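Local atomic coordinates of designed helical repeat protein (Synthetic construct, PDB entry 5CWD), a protein that is of unknown function but was designed de novo to fold into a helical repeat protein built of successive packed helices. Residues A[33-38]-A[81-86]; A[62-67]-A[107-112]; A[142-145]-A[151-154]. All coordinates share one frame; numbering follows the deposited sequence.

Contact 1. Residues A[33-38]-A[81-86]; sequences DCLEVA and KQAGMP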
# COMPACT_ATOMS: atom_id res chain seq x y z
N ASP A 33 10.84 12.98 -7.99
CA ASP A 33 9.98 14.12 -8.28
C ASP A 33 9.05 14.40 -7.10
O ASP A 33 8.92 15.55 -6.66
CB ASP A 33 9.17 13.88 -9.55
CG ASP A 33 10.01 14.02 -10.81
OD1 ASP A 33 10.46 15.14 -11.11
OD2 ASP A 33 10.20 13.00 -11.51
N CYS A 34 8.41 13.35 -6.60
CA CYS A 34 7.52 13.47 -5.44
C CYS A 34 8.24 14.14 -4.27
O CYS A 34 7.72 15.09 -3.67
CB CYS A 34 7.01 12.09 -5.02
SG CYS A 34 6.26 12.05 -3.37
N LEU A 35 9.44 13.67 -3.96
CA LEU A 35 10.22 14.24 -2.88
C LEU A 35 10.63 15.68 -3.18
O LEU A 35 10.57 16.54 -2.29
CB LEU A 35 11.47 13.40 -2.60
CG LEU A 35 11.27 11.96 -2.14
CD1 LEU A 35 12.55 11.45 -1.51
CD2 LEU A 35 10.11 11.82 -1.17
N GLU A 36 11.04 15.95 -4.41
CA GLU A 36 11.41 17.31 -4.80
C GLU A 36 10.25 18.27 -4.56
O GLU A 36 10.41 19.30 -3.90
CB GLU A 36 11.85 17.36 -6.26
CG GLU A 36 12.13 18.78 -6.76
CD GLU A 36 12.67 18.81 -8.17
OE1 GLU A 36 12.99 17.73 -8.72
OE2 GLU A 36 12.77 19.92 -8.74
N VAL A 37 9.08 17.95 -5.11
CA VAL A 37 7.91 18.80 -4.92
C VAL A 37 7.54 18.87 -3.45
O VAL A 37 7.11 19.91 -2.96
CB VAL A 37 6.71 18.31 -5.75
CG1 VAL A 37 5.45 19.11 -5.43
CG2 VAL A 37 7.03 18.41 -7.23
N ALA A 38 7.68 17.75 -2.74
CA ALA A 38 7.44 17.74 -1.30
C ALA A 38 8.40 18.67 -0.58
O ALA A 38 8.04 19.31 0.41
CB ALA A 38 7.56 16.34 -0.76
N LYS A 81 13.16 4.59 0.69
CA LYS A 81 14.62 4.65 0.75
C LYS A 81 15.11 6.03 0.32
O LYS A 81 16.13 6.51 0.79
CB LYS A 81 15.25 3.58 -0.14
CG LYS A 81 16.14 2.60 0.60
CD LYS A 81 16.81 1.61 -0.34
CE LYS A 81 17.74 0.67 0.41
NZ LYS A 81 18.27 -0.42 -0.47
N GLN A 82 14.36 6.65 -0.58
CA GLN A 82 14.71 7.97 -1.10
C GLN A 82 14.45 9.05 -0.05
O GLN A 82 15.18 10.04 0.04
CB GLN A 82 13.90 8.27 -2.37
CG GLN A 82 14.47 9.38 -3.24
CD GLN A 82 15.43 8.88 -4.30
OE1 GLN A 82 16.56 9.37 -4.42
NE2 GLN A 82 14.99 7.90 -5.09
N ALA A 83 13.40 8.85 0.75
CA ALA A 83 12.95 9.86 1.71
C ALA A 83 13.54 9.66 3.10
O ALA A 83 13.24 10.41 4.03
CB ALA A 83 11.43 9.84 1.79
N GLY A 84 14.39 8.64 3.26
CA GLY A 84 14.97 8.34 4.55
C GLY A 84 13.93 7.90 5.56
O GLY A 84 14.13 8.06 6.77
N MET A 85 12.81 7.36 5.08
CA MET A 85 11.77 6.81 5.95
C MET A 85 12.07 5.34 6.22
O MET A 85 12.61 4.65 5.36
CB MET A 85 10.39 6.96 5.31
CG MET A 85 9.28 6.27 6.10
SD MET A 85 7.61 6.59 5.48
CE MET A 85 7.73 6.01 3.79
N PRO A 86 11.74 4.85 7.43
CA PRO A 86 11.92 3.42 7.70
C PRO A 86 11.05 2.54 6.81
O PRO A 86 9.93 2.91 6.47
CB PRO A 86 11.51 3.29 9.17
CG PRO A 86 11.70 4.64 9.75
CD PRO A 86 11.36 5.59 8.65
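Leu35, on helix 24-40, reaches the C-terminal end of helix 66-83 in the all-helical stack of this designed repeat protein, and it is the one residue of 33-38 that touches 81-86. Its CB already points at the other helix but stays at a distance: the nearest atom there is Gln82 CG, 5.1 Å from Leu35 CB. With CG anti to the carbonyl carbon (chi1 -62°), the branch point, and with it CD1, is put toward Gln82, Leu35 CG lying 4.3 Å from Gln82 CG. Both methyls reach Ala83 CB. CD1 also lies against Gln82 CB, CG and O and the backbone N of Ala83, with Leu35 CD1 3.3 Å from Gln82 CG. It is the aliphatic base of Gln82, CB and CG, and not its amide, that meets this methyl, the two side chains running at a slant to each other. Leu35 also touches Val79, one turn earlier on helix 66-83. Nearby, the Cys34-Cys11 disulfide ties helix 24-40 to helix 4-20, and Ala83 O is hydrogen-bonded to Thr45 OG1. Gly84, with positive phi (65°), is the first residue to leave helical backbone angles. The other methyl has a single near partner in 81-86: Leu35 CD2 lies 3.8 Å from Ala83 CB.

Contact 2. Residues A[62-67]-A[107-112]; sequences ESNDEE and DEEVAK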
# COMPACT_ATOMS: atom_id res chain seq x y z
N GLU A 62 -6.53 -1.02 -7.13
CA GLU A 62 -7.49 -0.70 -8.17
C GLU A 62 -7.07 -1.22 -9.55
O GLU A 62 -7.91 -1.35 -10.44
CB GLU A 62 -7.71 0.82 -8.24
CG GLU A 62 -8.38 1.39 -7.00
CD GLU A 62 -8.51 2.90 -7.05
OE1 GLU A 62 -8.57 3.46 -8.16
OE2 GLU A 62 -8.56 3.52 -5.97
N SER A 63 -5.78 -1.51 -9.71
CA SER A 63 -5.29 -2.05 -10.98
C SER A 63 -5.78 -3.47 -11.18
O SER A 63 -6.11 -3.87 -12.30
CB SER A 63 -3.76 -2.03 -11.02
OG SER A 63 -3.23 -3.15 -10.34
N ASN A 64 -5.81 -4.23 -10.09
CA ASN A 64 -6.26 -5.61 -10.11
C ASN A 64 -5.30 -6.51 -10.89
O ASN A 64 -5.72 -7.53 -11.44
CB ASN A 64 -7.67 -5.71 -10.70
CG ASN A 64 -8.37 -7.00 -10.33
OD1 ASN A 64 -8.21 -7.51 -9.23
ND2 ASN A 64 -9.15 -7.53 -11.27
N ASP A 65 -4.03 -6.14 -10.92
CA ASP A 65 -2.99 -6.95 -11.56
C ASP A 65 -1.93 -7.34 -10.55
O ASP A 65 -1.65 -6.59 -9.61
CB ASP A 65 -2.36 -6.20 -12.73
CG ASP A 65 -1.31 -7.03 -13.45
OD1 ASP A 65 -0.13 -6.98 -13.04
OD2 ASP A 65 -1.66 -7.73 -14.42
N GLU A 66 -1.32 -8.51 -10.74
CA GLU A 66 -0.40 -9.07 -9.76
C GLU A 66 1.01 -8.49 -9.85
O GLU A 66 1.78 -8.55 -8.89
CB GLU A 66 -0.33 -10.59 -9.91
CG GLU A 66 -1.63 -11.30 -9.58
CD GLU A 66 -1.46 -12.79 -9.40
OE1 GLU A 66 -0.34 -13.29 -9.65
OE2 GLU A 66 -2.44 -13.46 -9.01
N GLU A 67 1.36 -7.92 -11.01
CA GLU A 67 2.68 -7.36 -11.21
C GLU A 67 2.72 -5.91 -10.73
O GLU A 67 3.71 -5.45 -10.14
CB GLU A 67 3.09 -7.44 -12.68
CG GLU A 67 2.88 -8.82 -13.31
CD GLU A 67 3.68 -9.92 -12.63
OE1 GLU A 67 4.62 -9.60 -11.87
OE2 GLU A 67 3.37 -11.11 -12.86
N ASP A 107 -14.23 -6.63 -3.45
CA ASP A 107 -13.96 -7.65 -4.45
C ASP A 107 -12.86 -8.59 -3.97
O ASP A 107 -11.77 -8.15 -3.61
CB ASP A 107 -13.55 -6.99 -5.77
CG ASP A 107 -13.61 -7.94 -6.95
OD1 ASP A 107 -13.31 -9.14 -6.77
OD2 ASP A 107 -13.97 -7.49 -8.06
N GLU A 108 -13.16 -9.89 -3.95
CA GLU A 108 -12.22 -10.88 -3.45
C GLU A 108 -10.94 -10.94 -4.28
O GLU A 108 -9.86 -11.19 -3.75
CB GLU A 108 -12.87 -12.26 -3.42
CG GLU A 108 -13.80 -12.49 -2.24
CD GLU A 108 -14.12 -13.95 -2.02
OE1 GLU A 108 -13.26 -14.81 -2.31
OE2 GLU A 108 -15.25 -14.25 -1.56
N GLU A 109 -11.07 -10.73 -5.58
CA GLU A 109 -9.90 -10.66 -6.45
C GLU A 109 -8.99 -9.56 -5.96
O GLU A 109 -7.83 -9.79 -5.62
CB GLU A 109 -10.31 -10.39 -7.90
CG GLU A 109 -11.35 -11.34 -8.45
CD GLU A 109 -11.74 -10.99 -9.88
OE1 GLU A 109 -11.06 -10.14 -10.48
OE2 GLU A 109 -12.73 -11.57 -10.38
N VAL A 110 -9.54 -8.35 -5.90
CA VAL A 110 -8.82 -7.19 -5.40
C VAL A 110 -8.23 -7.48 -4.03
O VAL A 110 -7.13 -7.03 -3.71
CB VAL A 110 -9.74 -5.95 -5.32
CG1 VAL A 110 -9.00 -4.75 -4.74
CG2 VAL A 110 -10.29 -5.61 -6.70
N ALA A 111 -8.97 -8.24 -3.22
CA ALA A 111 -8.51 -8.59 -1.88
C ALA A 111 -7.27 -9.48 -1.93
O ALA A 111 -6.31 -9.26 -1.20
CB ALA A 111 -9.62 -9.28 -1.10
N LYS A 112 -7.31 -10.49 -2.80
CA LYS A 112 -6.15 -11.35 -3.00
C LYS A 112 -4.97 -10.54 -3.50
O LYS A 112 -3.85 -10.68 -3.01
CB LYS A 112 -6.49 -12.47 -3.99
CG LYS A 112 -5.33 -13.40 -4.30
CD LYS A 112 -5.76 -14.54 -5.20
CE LYS A 112 -4.58 -15.42 -5.58
NZ LYS A 112 -4.99 -16.54 -6.47
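Asn64 and Glu109 meet through a weak hydrogen bond, Asn64 ND2 giving to Glu109 OE1 at 3.3 Å; it is long but nearly straight, at 169° at the hydrogen. Amide and carboxylate are almost coplanar, 15° apart. The other side of the amide faces Val110, with Asn64 OD1 3.8 Å from Val110 CG2. A chi1 of -161°, with CG turned opposite the backbone N, carries the amide of Asn64 across to helix 108-125, where it also touches Ile113. Shortening Asn64 to an alanine removes the amide, and Glu109 OE1 would probably lose this donor and Val110 CG2 the cover of OD1. Outside this first shell lies the short turn between two successive helices of the repeat protein: Asn64, with positive phi, leaves helix 45-63, and Asp65 N-caps helix 66-83. Asp65 OD1 takes Glu67 N at 2.7 Å, from above the carboxylate plane, and also accepts from Val68 N. An ST turn holds the loop from the other end, Ser63 OG accepting from Asp65 N at 3.1 Å. Glu109 is positioned in a comparable way, since Asp107 N-caps its helix and Asp107 OD1 accepts from Glu109 N at 3.0 Å. Farther along, Glu66 and Lys112 carry opposite charges, but Glu66 OE2 and Lys112 NZ remain 4.7 Å apart.

Contact 3. Residues A[142-145]-A[151-154]; sequences RAAK and EVEK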
# COMPACT_ATOMS: atom_id res chain seq x y z
N ARG A 142 -10.74 -2.81 11.13
CA ARG A 142 -10.85 -1.44 11.61
C ARG A 142 -11.76 -0.64 10.70
O ARG A 142 -12.68 0.04 11.16
CB ARG A 142 -9.47 -0.77 11.69
CG ARG A 142 -9.46 0.53 12.48
CD ARG A 142 -9.27 0.26 13.96
NE ARG A 142 -9.49 1.45 14.78
CZ ARG A 142 -10.66 1.82 15.29
NH1 ARG A 142 -11.75 1.08 15.07
NH2 ARG A 142 -10.76 2.92 16.02
N ALA A 143 -11.50 -0.72 9.39
CA ALA A 143 -12.35 -0.05 8.41
C ALA A 143 -13.80 -0.49 8.55
O ALA A 143 -14.71 0.34 8.64
CB ALA A 143 -11.85 -0.32 7.01
N ALA A 144 -14.01 -1.81 8.59
CA ALA A 144 -15.35 -2.36 8.74
C ALA A 144 -16.05 -1.81 9.98
O ALA A 144 -17.22 -1.44 9.92
CB ALA A 144 -15.28 -3.87 8.82
N LYS A 145 -15.33 -1.77 11.09
CA LYS A 145 -15.90 -1.25 12.33
C LYS A 145 -16.21 0.23 12.23
O LYS A 145 -17.28 0.68 12.64
CB LYS A 145 -14.95 -1.50 13.51
CG LYS A 145 -14.91 -2.95 13.97
CD LYS A 145 -16.21 -3.36 14.65
CE LYS A 145 -16.30 -4.87 14.84
NZ LYS A 145 -17.62 -5.29 15.38
N GLU A 151 -21.89 -5.50 5.74
CA GLU A 151 -21.54 -5.84 4.37
C GLU A 151 -20.06 -5.52 4.11
O GLU A 151 -19.44 -6.10 3.22
CB GLU A 151 -22.43 -5.08 3.38
CG GLU A 151 -22.35 -5.57 1.93
CD GLU A 151 -23.12 -6.86 1.67
OE1 GLU A 151 -23.62 -7.47 2.64
OE2 GLU A 151 -23.23 -7.26 0.49
N VAL A 152 -19.51 -4.60 4.90
CA VAL A 152 -18.09 -4.29 4.85
C VAL A 152 -17.31 -5.30 5.68
O VAL A 152 -16.22 -5.73 5.30
CB VAL A 152 -17.81 -2.87 5.38
CG1 VAL A 152 -16.34 -2.52 5.19
CG2 VAL A 152 -18.69 -1.85 4.68
N GLU A 153 -17.88 -5.67 6.82
CA GLU A 153 -17.28 -6.68 7.68
C GLU A 153 -17.11 -7.99 6.91
O GLU A 153 -16.15 -8.73 7.13
CB GLU A 153 -18.14 -6.91 8.93
CG GLU A 153 -17.40 -7.59 10.06
CD GLU A 153 -18.20 -7.65 11.35
OE1 GLU A 153 -19.33 -7.11 11.37
OE2 GLU A 153 -17.70 -8.23 12.34
N LYS A 154 -18.03 -8.24 5.99
CA LYS A 154 -17.94 -9.41 5.12
C LYS A 154 -16.65 -9.42 4.30
O LYS A 154 -15.81 -10.31 4.45
CB LYS A 154 -19.14 -9.47 4.18
CG LYS A 154 -20.47 -9.68 4.90
CD LYS A 154 -21.53 -10.27 3.98
CE LYS A 154 -22.75 -10.70 4.77
NZ LYS A 154 -23.66 -11.58 3.97
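The carboxylate of Glu153 has the ammonium of Lys145 off one of its faces: the line from Glu153 OE2 to Lys145 NZ is 4.2 Å long and rises about 55° out of the carboxylate plane. That is too long for a salt bridge, so the opposite charges probably attract only loosely. The same OE2 has a weak, long ion pair with Lys157. A second flat group, the peptide joining Val152 to Glu153, has the methyl of Ala144 over one face, Ala144 CB standing 3.7 Å from Glu153 N. These groups belong to an alpha-alpha hairpin, in which helix 129-147 turns through a short connection into helix 150-167, the last helix of the chain. The two backbones approach closely here, with Ala144 CA 4.8 Å from Glu153 CA, a spacing that a residue as small as alanine allows. The buried methyl of Ala144 points at the partner helix, bringing Ala144 CB to 3.6 Å from Glu153 CA. Lys145 starts out directed away from that helix; bends at chi1 and chi2 (-74° and -70°) bring its ammonium back toward Glu153. Asp149, just ahead of helix 150-167, accepts from Val152 N through OD1. On the side of Ala144 toward Val152 the packing is purely apolar: Val152 CG1, anti to the backbone N, lies 3.7 Å from Ala144 CA and 4.0 Å from Ala144 CB.

Overall arrangement
From the N terminus, contact 1 opens on helix 24-40 and closes a loop of 42 mostly helical residues at the end of helix 66-83. Before it closes, contact 2 opens at the junction of helices 45-63 and 66-83, closing 39 residues later on helix 108-125. The two loops therefore cross, and helix 66-83 takes part in both, although they lie on opposite sides of the chain's centre, about 17 Å apart at nearest atoms. Contact 3 follows in series, spanning five residues between helices 129-147 and 150-167. Contacts 1 and 2 thus skip a helix (66-83 being next but one to both 24-40 and 108-125), while contact 3, about 7 Å from contact 2 (nearest atoms), pairs successive ones.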